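Local coordinates for protein APL1 (Anopheles gambiae, PDB 3O6N) that probably regulates complement-like immunity in the mosquito as a leucine-rich repeat protein that pairs with a partner of the same class, at residues A62-S67 with E72-N77; V285-Y290 with P315-L320. All blocks are in the same frame, centred on the assembly; numbering follows the deposited sequence.

Interaction 1. Residues A62-S67 with E72-N77; sequences AALLDS and ELLNLN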
ATOM      1  N   ALA A  62      -1.193  16.062  31.287  1.00 21.42           N
ATOM      2  CA  ALA A  62      -0.675  17.366  30.893  1.00 24.63           C
ATOM      3  C   ALA A  62       0.675  17.650  31.552  1.00 25.75           C
ATOM      4  O   ALA A  62       1.465  18.452  31.055  1.00 27.02           O
ATOM      5  CB  ALA A  62      -1.674  18.460  31.246  1.00 27.99           C
ATOM      6  N   ALA A  63       0.931  16.980  32.671  1.00 24.33           N
ATOM      7  CA  ALA A  63       2.137  17.222  33.459  1.00 28.92           C
ATOM      8  C   ALA A  63       3.426  17.006  32.671  1.00 28.88           C
ATOM      9  O   ALA A  63       4.437  17.647  32.946  1.00 27.00           O
ATOM     10  CB  ALA A  63       2.133  16.365  34.717  1.00 29.67           C
ATOM     11  N   LEU A  64       3.391  16.104  31.694  1.00 24.78           N
ATOM     12  CA  LEU A  64       4.592  15.778  30.931  1.00 22.91           C
ATOM     13  C   LEU A  64       5.121  16.983  30.163  1.00 25.79           C
ATOM     14  O   LEU A  64       6.248  17.421  30.383  1.00 25.87           O
ATOM     15  CB  LEU A  64       4.333  14.613  29.970  1.00 18.86           C
ATOM     16  CG  LEU A  64       5.473  14.287  29.003  1.00 22.33           C
ATOM     17  CD1 LEU A  64       6.757  13.950  29.757  1.00 20.07           C
ATOM     18  CD2 LEU A  64       5.074  13.148  28.075  1.00 21.40           C
ATOM     19  N   LEU A  65       4.302  17.516  29.260  1.00 20.66           N
ATOM     20  CA  LEU A  65       4.712  18.649  28.435  1.00 24.74           C
ATOM     21  C   LEU A  65       4.560  19.992  29.149  1.00 29.21           C
ATOM     22  O   LEU A  65       5.046  21.016  28.669  1.00 29.47           O
ATOM     23  CB  LEU A  65       3.957  18.649  27.104  1.00 26.91           C
ATOM     24  CG  LEU A  65       4.282  17.447  26.217  1.00 25.51           C
ATOM     25  CD1 LEU A  65       3.392  17.409  24.974  1.00 27.01           C
ATOM     26  CD2 LEU A  65       5.759  17.446  25.830  1.00 22.59           C
ATOM     27  N   ASP A  66       3.885  19.990  30.293  1.00 27.92           N
ATOM     28  CA  ASP A  66       3.851  21.184  31.130  1.00 31.01           C
ATOM     29  C   ASP A  66       5.233  21.418  31.734  1.00 29.75           C
ATOM     30  O   ASP A  66       5.613  22.554  32.012  1.00 27.81           O
ATOM     31  CB  ASP A  66       2.801  21.053  32.234  1.00 30.02           C
ATOM     32  CG  ASP A  66       1.396  21.361  31.744  1.00 38.64           C
ATOM     33  OD1 ASP A  66       1.200  21.465  30.514  1.00 40.73           O
ATOM     34  OD2 ASP A  66       0.486  21.495  32.590  1.00 42.71           O
ATOM     35  N   SER A  67       5.979  20.332  31.921  1.00 27.98           N
ATOM     36  CA  SER A  67       7.310  20.385  32.518  1.00 25.93           C
ATOM     37  C   SER A  67       8.416  20.355  31.469  1.00 26.05           C
ATOM     38  O   SER A  67       9.467  20.966  31.651  1.00 29.26           O
ATOM     39  CB  SER A  67       7.505  19.233  33.504  1.00 29.71           C
ATOM     40  OG  SER A  67       6.618  19.347  34.599  1.00 32.44           O
ATOM     41  N   GLU A  72      11.180  18.245  20.860  1.00 26.50           N
ATOM     42  CA  GLU A  72      11.079  18.314  19.406  1.00 28.89           C
ATOM     43  C   GLU A  72      10.593  16.985  18.845  1.00 27.76           C
ATOM     44  O   GLU A  72       9.836  16.949  17.875  1.00 25.27           O
ATOM     45  CB  GLU A  72      12.426  18.694  18.788  1.00 30.34           C
ATOM     46  CG  GLU A  72      12.928  20.064  19.214  1.00 39.41           C
ATOM     47  CD  GLU A  72      14.230  20.448  18.540  1.00 46.47           C
ATOM     48  OE1 GLU A  72      14.873  19.562  17.936  1.00 45.17           O
ATOM     49  OE2 GLU A  72      14.609  21.636  18.614  1.00 50.73           O
ATOM     50  N   LEU A  73      11.034  15.897  19.468  1.00 26.21           N
ATOM     51  CA  LEU A  73      10.598  14.558  19.095  1.00 26.62           C
ATOM     52  C   LEU A  73      10.045  13.837  20.318  1.00 25.77           C
ATOM     53  O   LEU A  73      10.771  13.570  21.274  1.00 26.43           O
ATOM     54  CB  LEU A  73      11.759  13.763  18.493  1.00 27.45           C
ATOM     55  CG  LEU A  73      11.434  12.430  17.811  1.00 29.96           C
ATOM     56  CD1 LEU A  73      12.583  11.997  16.914  1.00 33.72           C
ATOM     57  CD2 LEU A  73      11.098  11.341  18.823  1.00 26.12           C
ATOM     58  N   LEU A  74       8.755  13.528  20.284  1.00 23.23           N
ATOM     59  CA  LEU A  74       8.107  12.848  21.397  1.00 22.17           C
ATOM     60  C   LEU A  74       7.651  11.452  20.979  1.00 24.96           C
ATOM     61  O   LEU A  74       6.790  11.296  20.111  1.00 22.43           O
ATOM     62  CB  LEU A  74       6.923  13.666  21.911  1.00 20.73           C
ATOM     63  CG  LEU A  74       6.117  13.081  23.071  1.00 20.79           C
ATOM     64  CD1 LEU A  74       6.990  12.921  24.306  1.00 25.43           C
ATOM     65  CD2 LEU A  74       4.918  13.958  23.375  1.00 25.27           C
ATOM     66  N   ASN A  75       8.241  10.438  21.600  1.00 21.41           N
ATOM     67  CA  ASN A  75       7.905   9.057  21.292  1.00 19.01           C
ATOM     68  C   ASN A  75       7.007   8.446  22.365  1.00 17.03           C
ATOM     69  O   ASN A  75       7.477   8.047  23.431  1.00 20.87           O
ATOM     70  CB  ASN A  75       9.182   8.231  21.123  1.00 20.32           C
ATOM     71  CG  ASN A  75       8.910   6.840  20.588  1.00 24.82           C
ATOM     72  OD1 ASN A  75       7.784   6.349  20.653  1.00 21.37           O
ATOM     73  ND2 ASN A  75       9.946   6.196  20.058  1.00 26.64           N
ATOM     74  N   LEU A  76       5.711   8.384  22.077  1.00 16.16           N
ATOM     75  CA  LEU A  76       4.751   7.768  22.982  1.00 18.36           C
ATOM     76  C   LEU A  76       4.221   6.450  22.412  1.00 18.23           C
ATOM     77  O   LEU A  76       3.115   6.020  22.741  1.00 20.83           O
ATOM     78  CB  LEU A  76       3.593   8.724  23.269  1.00 15.07           C
ATOM     79  CG  LEU A  76       4.001  10.087  23.838  1.00 17.84           C
ATOM     80  CD1 LEU A  76       2.823  11.045  23.874  1.00 16.42           C
ATOM     81  CD2 LEU A  76       4.614   9.928  25.225  1.00 21.66           C
ATOM     82  N   ASN A  77       5.016   5.817  21.555  1.00 18.69           N
ATOM     83  CA  ASN A  77       4.649   4.528  20.977  1.00 22.47           C
ATOM     84  C   ASN A  77       4.526   3.431  22.030  1.00 23.32           C
ATOM     85  O   ASN A  77       5.384   3.308  22.905  1.00 24.16           O
ATOM     86  CB  ASN A  77       5.676   4.100  19.925  1.00 21.49           C
ATOM     87  CG  ASN A  77       5.374   4.651  18.552  1.00 24.32           C
ATOM     88  OD1 ASN A  77       4.536   5.537  18.392  1.00 23.16           O
ATOM     89  ND2 ASN A  77       6.058   4.123  17.546  1.00 29.20           N
TER
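L65 and L74 meet tip to tip inside the leucine-rich repeat solenoid, CD1 of L65 lying 4.1 Å from CD2 of L74. This is the hydrophobic core of the solenoid in miniature: the short helix 63-67 on one wall, strand 73-75 on the other, and leucine branches filling the gap between backbones whose nearest CA atoms, those of L65 and L74, are 9.7 Å apart. L74 spans its half with CG anti to the backbone N (chi1 179°). L64 adds a second leucine from the helix, its CD2 resting 4.2 Å from CD1 of L74 and 4.3 Å from CD2 of L76. Leucine is long enough to reach the middle from either wall, and its fork lets L74 touch both helix leucines.

A side-chain hydrogen bond shapes 72-77 as the chain leaves the strand: N75 OD1 accepts the backbone N of N77 at 3.0 Å, an Asx turn. N77 OD1 in turn accepts the N of G101, just after strand 97-99.

Across the two segments the contact is purely apolar, with 124 Å² buried in all; it therefore depends on dispersion and exclusion of water, with no directional bond to fix the helix against the strand.

Interaction 2. Residues V285-Y290 with P315-L320; sequences VALNLY and PQFDRL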
ATOM      1  N   VAL A 285     -10.447 -13.962 -20.747  1.00 17.93           N
ATOM      2  CA  VAL A 285     -10.716 -14.930 -21.801  1.00 19.74           C
ATOM      3  C   VAL A 285     -10.022 -14.508 -23.086  1.00 20.50           C
ATOM      4  O   VAL A 285      -9.996 -15.257 -24.060  1.00 24.87           O
ATOM      5  CB  VAL A 285     -12.226 -15.082 -22.074  1.00 22.37           C
ATOM      6  CG1 VAL A 285     -12.927 -15.709 -20.882  1.00 20.52           C
ATOM      7  CG2 VAL A 285     -12.847 -13.738 -22.434  1.00 26.54           C
ATOM      8  N   ALA A 286      -9.459 -13.304 -23.084  1.00 21.57           N
ATOM      9  CA  ALA A 286      -8.845 -12.748 -24.284  1.00 21.09           C
ATOM     10  C   ALA A 286      -7.598 -11.940 -23.949  1.00 24.65           C
ATOM     11  O   ALA A 286      -7.588 -11.161 -22.995  1.00 22.90           O
ATOM     12  CB  ALA A 286      -9.842 -11.880 -25.036  1.00 24.96           C
ATOM     13  N   LEU A 287      -6.555 -12.120 -24.748  1.00 23.79           N
ATOM     14  CA  LEU A 287      -5.301 -11.412 -24.543  1.00 18.21           C
ATOM     15  C   LEU A 287      -4.675 -11.003 -25.868  1.00 22.41           C
ATOM     16  O   LEU A 287      -4.360 -11.853 -26.700  1.00 19.58           O
ATOM     17  CB  LEU A 287      -4.318 -12.306 -23.786  1.00 21.56           C
ATOM     18  CG  LEU A 287      -2.900 -11.753 -23.645  1.00 23.31           C
ATOM     19  CD1 LEU A 287      -2.895 -10.574 -22.692  1.00 22.08           C
ATOM     20  CD2 LEU A 287      -1.950 -12.844 -23.160  1.00 24.71           C
ATOM     21  N   ASN A 288      -4.488  -9.704 -26.066  1.00 19.54           N
ATOM     22  CA  ASN A 288      -3.771  -9.227 -27.241  1.00 20.70           C
ATOM     23  C   ASN A 288      -2.716  -8.201 -26.865  1.00 20.68           C
ATOM     24  O   ASN A 288      -3.016  -7.019 -26.701  1.00 19.58           O
ATOM     25  CB  ASN A 288      -4.728  -8.634 -28.283  1.00 21.46           C
ATOM     26  CG  ASN A 288      -4.005  -8.140 -29.525  1.00 22.41           C
ATOM     27  OD1 ASN A 288      -2.788  -7.950 -29.515  1.00 22.36           O
ATOM     28  ND2 ASN A 288      -4.754  -7.926 -30.606  1.00 20.41           N
ATOM     29  N   LEU A 289      -1.479  -8.664 -26.728  1.00 17.67           N
ATOM     30  CA  LEU A 289      -0.342  -7.773 -26.566  1.00 18.25           C
ATOM     31  C   LEU A 289       0.593  -7.913 -27.766  1.00 19.85           C
ATOM     32  O   LEU A 289       1.777  -7.595 -27.681  1.00 25.06           O
ATOM     33  CB  LEU A 289       0.406  -8.075 -25.260  1.00 14.58           C
ATOM     34  CG  LEU A 289      -0.329  -7.711 -23.966  1.00 14.14           C
ATOM     35  CD1 LEU A 289       0.464  -8.179 -22.748  1.00 14.75           C
ATOM     36  CD2 LEU A 289      -0.611  -6.211 -23.894  1.00 14.99           C
ATOM     37  N   TYR A 290       0.053  -8.395 -28.883  1.00 19.75           N
ATOM     38  CA  TYR A 290       0.845  -8.548 -30.104  1.00 19.54           C
ATOM     39  C   TYR A 290       0.610  -7.427 -31.119  1.00 19.05           C
ATOM     40  O   TYR A 290       1.464  -7.170 -31.966  1.00 23.71           O
ATOM     41  CB  TYR A 290       0.627  -9.921 -30.754  1.00 24.92           C
ATOM     42  CG  TYR A 290      -0.817 -10.362 -30.860  1.00 21.88           C
ATOM     43  CD1 TYR A 290      -1.571 -10.093 -31.998  1.00 22.73           C
ATOM     44  CD2 TYR A 290      -1.420 -11.072 -29.827  1.00 22.16           C
ATOM     45  CE1 TYR A 290      -2.890 -10.507 -32.096  1.00 23.96           C
ATOM     46  CE2 TYR A 290      -2.733 -11.489 -29.914  1.00 20.60           C
ATOM     47  CZ  TYR A 290      -3.465 -11.202 -31.047  1.00 26.23           C
ATOM     48  OH  TYR A 290      -4.775 -11.619 -31.122  1.00 27.93           O
ATOM     49  N   PRO A 315       5.376 -12.504 -29.767  1.00 20.79           N
ATOM     50  CA  PRO A 315       6.319 -11.379 -29.751  1.00 23.16           C
ATOM     51  C   PRO A 315       6.431 -10.714 -28.381  1.00 21.94           C
ATOM     52  O   PRO A 315       7.500 -10.209 -28.039  1.00 24.94           O
ATOM     53  CB  PRO A 315       5.732 -10.401 -30.783  1.00 25.49           C
ATOM     54  CG  PRO A 315       4.319 -10.847 -30.998  1.00 30.79           C
ATOM     55  CD  PRO A 315       4.331 -12.330 -30.790  1.00 26.61           C
ATOM     56  N   GLN A 316       5.346 -10.707 -27.613  1.00 18.02           N
ATOM     57  CA  GLN A 316       5.391 -10.179 -26.254  1.00 19.18           C
ATOM     58  C   GLN A 316       6.112 -11.159 -25.328  1.00 16.09           C
ATOM     59  O   GLN A 316       6.980 -10.765 -24.546  1.00 19.76           O
ATOM     60  CB  GLN A 316       3.980  -9.895 -25.728  1.00 14.86           C
ATOM     61  CG  GLN A 316       3.953  -9.335 -24.312  1.00 15.62           C
ATOM     62  CD  GLN A 316       4.550  -7.941 -24.223  1.00 19.89           C
ATOM     63  OE1 GLN A 316       3.835  -6.945 -24.313  1.00 19.42           O
ATOM     64  NE2 GLN A 316       5.865  -7.866 -24.043  1.00 21.48           N
ATOM     65  N   PHE A 317       5.742 -12.433 -25.422  1.00 16.24           N
ATOM     66  CA  PHE A 317       6.325 -13.478 -24.578  1.00 14.77           C
ATOM     67  C   PHE A 317       7.834 -13.621 -24.781  1.00 17.77           C
ATOM     68  O   PHE A 317       8.574 -13.869 -23.828  1.00 20.93           O
ATOM     69  CB  PHE A 317       5.661 -14.829 -24.857  1.00 17.35           C
ATOM     70  CG  PHE A 317       4.198 -14.888 -24.496  1.00 15.24           C
ATOM     71  CD1 PHE A 317       3.653 -14.013 -23.576  1.00 17.53           C
ATOM     72  CD2 PHE A 317       3.369 -15.834 -25.086  1.00 17.94           C
ATOM     73  CE1 PHE A 317       2.306 -14.076 -23.246  1.00 16.94           C
ATOM     74  CE2 PHE A 317       2.025 -15.903 -24.764  1.00 18.08           C
ATOM     75  CZ  PHE A 317       1.494 -15.022 -23.836  1.00 15.66           C
ATOM     76  N   ASP A 318       8.276 -13.479 -26.028  1.00 19.54           N
ATOM     77  CA  ASP A 318       9.678 -13.680 -26.397  1.00 22.73           C
ATOM     78  C   ASP A 318      10.633 -12.749 -25.660  1.00 27.20           C
ATOM     79  O   ASP A 318      11.818 -13.060 -25.516  1.00 28.32           O
ATOM     80  CB  ASP A 318       9.872 -13.482 -27.905  1.00 24.02           C
ATOM     81  CG  ASP A 318       9.546 -14.721 -28.716  1.00 30.82           C
ATOM     82  OD1 ASP A 318       9.514 -15.832 -28.147  1.00 31.88           O
ATOM     83  OD2 ASP A 318       9.339 -14.579 -29.938  1.00 28.92           O
ATOM     84  N   ARG A 319      10.119 -11.606 -25.209  1.00 26.13           N
ATOM     85  CA  ARG A 319      10.938 -10.576 -24.578  1.00 25.85           C
ATOM     86  C   ARG A 319      10.918 -10.638 -23.053  1.00 21.71           C
ATOM     87  O   ARG A 319      11.649  -9.901 -22.391  1.00 23.15           O
ATOM     88  CB  ARG A 319      10.458  -9.186 -24.996  1.00 34.01           C
ATOM     89  CG  ARG A 319      10.272  -8.987 -26.483  1.00 42.68           C
ATOM     90  CD  ARG A 319       9.756  -7.587 -26.756  1.00 47.55           C
ATOM     91  NE  ARG A 319      10.648  -6.574 -26.197  1.00 47.19           N
ATOM     92  CZ  ARG A 319      11.634  -5.998 -26.874  1.00 50.38           C
ATOM     93  NH1 ARG A 319      11.852  -6.330 -28.138  1.00 52.45           N
ATOM     94  NH2 ARG A 319      12.402  -5.087 -26.289  1.00 48.01           N
ATOM     95  N   LEU A 320      10.072 -11.495 -22.494  1.00 17.98           N
ATOM     96  CA  LEU A 320       9.907 -11.550 -21.040  1.00 19.01           C
ATOM     97  C   LEU A 320      11.007 -12.343 -20.346  1.00 18.90           C
ATOM     98  O   LEU A 320      11.703 -13.144 -20.969  1.00 20.55           O
ATOM     99  CB  LEU A 320       8.546 -12.156 -20.687  1.00 16.97           C
ATOM    100  CG  LEU A 320       7.315 -11.393 -21.179  1.00 18.34           C
ATOM    101  CD1 LEU A 320       6.063 -12.215 -20.916  1.00 20.09           C
ATOM    102  CD2 LEU A 320       7.241 -10.038 -20.486  1.00 18.58           C
TER
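L289 holds CG beside its backbone N and anti to the carbonyl carbon (chi1 -70°), facing Q316, which extends first and then bends at chi2 (67°), laying its CG and amide oxygen against the leucine. The setting is a leucine-rich repeat solenoid: residues on the short strand 286-288 and just after it pack against the short helix 314-317 further along the chain.

The inner layer is largely apolar. CD2 of L287 approaches the F317 ring obliquely, 4.1 Å from CZ, the two side chains coming from opposite directions. A phenyl ring is wide enough to reach L300 as well, which also touches L289 and so gives both walls a common neighbour on strand 299-301. L289 and Q316 cross at a slant, with L289 CB 3.9 Å from Q316 CG. Glutamine serves here because its CB and CG methylenes offer an apolar flank to L289, while the amide remains polar: Q316 is buried, and its OE1 accepts the backbone N of I294.

Nearer the surface, Y290 CB meets P315 CG at 3.8 Å, a snug fit for a compact, rigid proline ring. The phenol end of Y290 leads away from 315-320 and folds back over N288. There the N288 side chain makes an Asx turn, OD1 accepting the N of Y290 at 2.9 Å in the carbonyl plane, and G291 N shares the same oxygen. That oxygen also sits over the centre of the Y290 ring, 3.2 Å above its plane.

Following the chain from the N terminus, interaction 1 comes first: 62-67 leads, after four intervening residues, into 72-77, so it closes a very short loop early in the solenoid. Interaction 2 opens much later and closes a longer loop, with 24 residues between 285-290 and 315-320, which takes in strand 299-301. The two are in series, neither nested nor crossed. Interactions 1 and 2 lie on opposite sides of the chain's centre; the centres of interactions 1 and 2 are 58 Å apart and their nearest atoms about 41 Å apart. Interaction 1 ties helix 63-67 to strand 73-75, while interaction 2 joins strand 286-288 and the residues after it to helix 314-317.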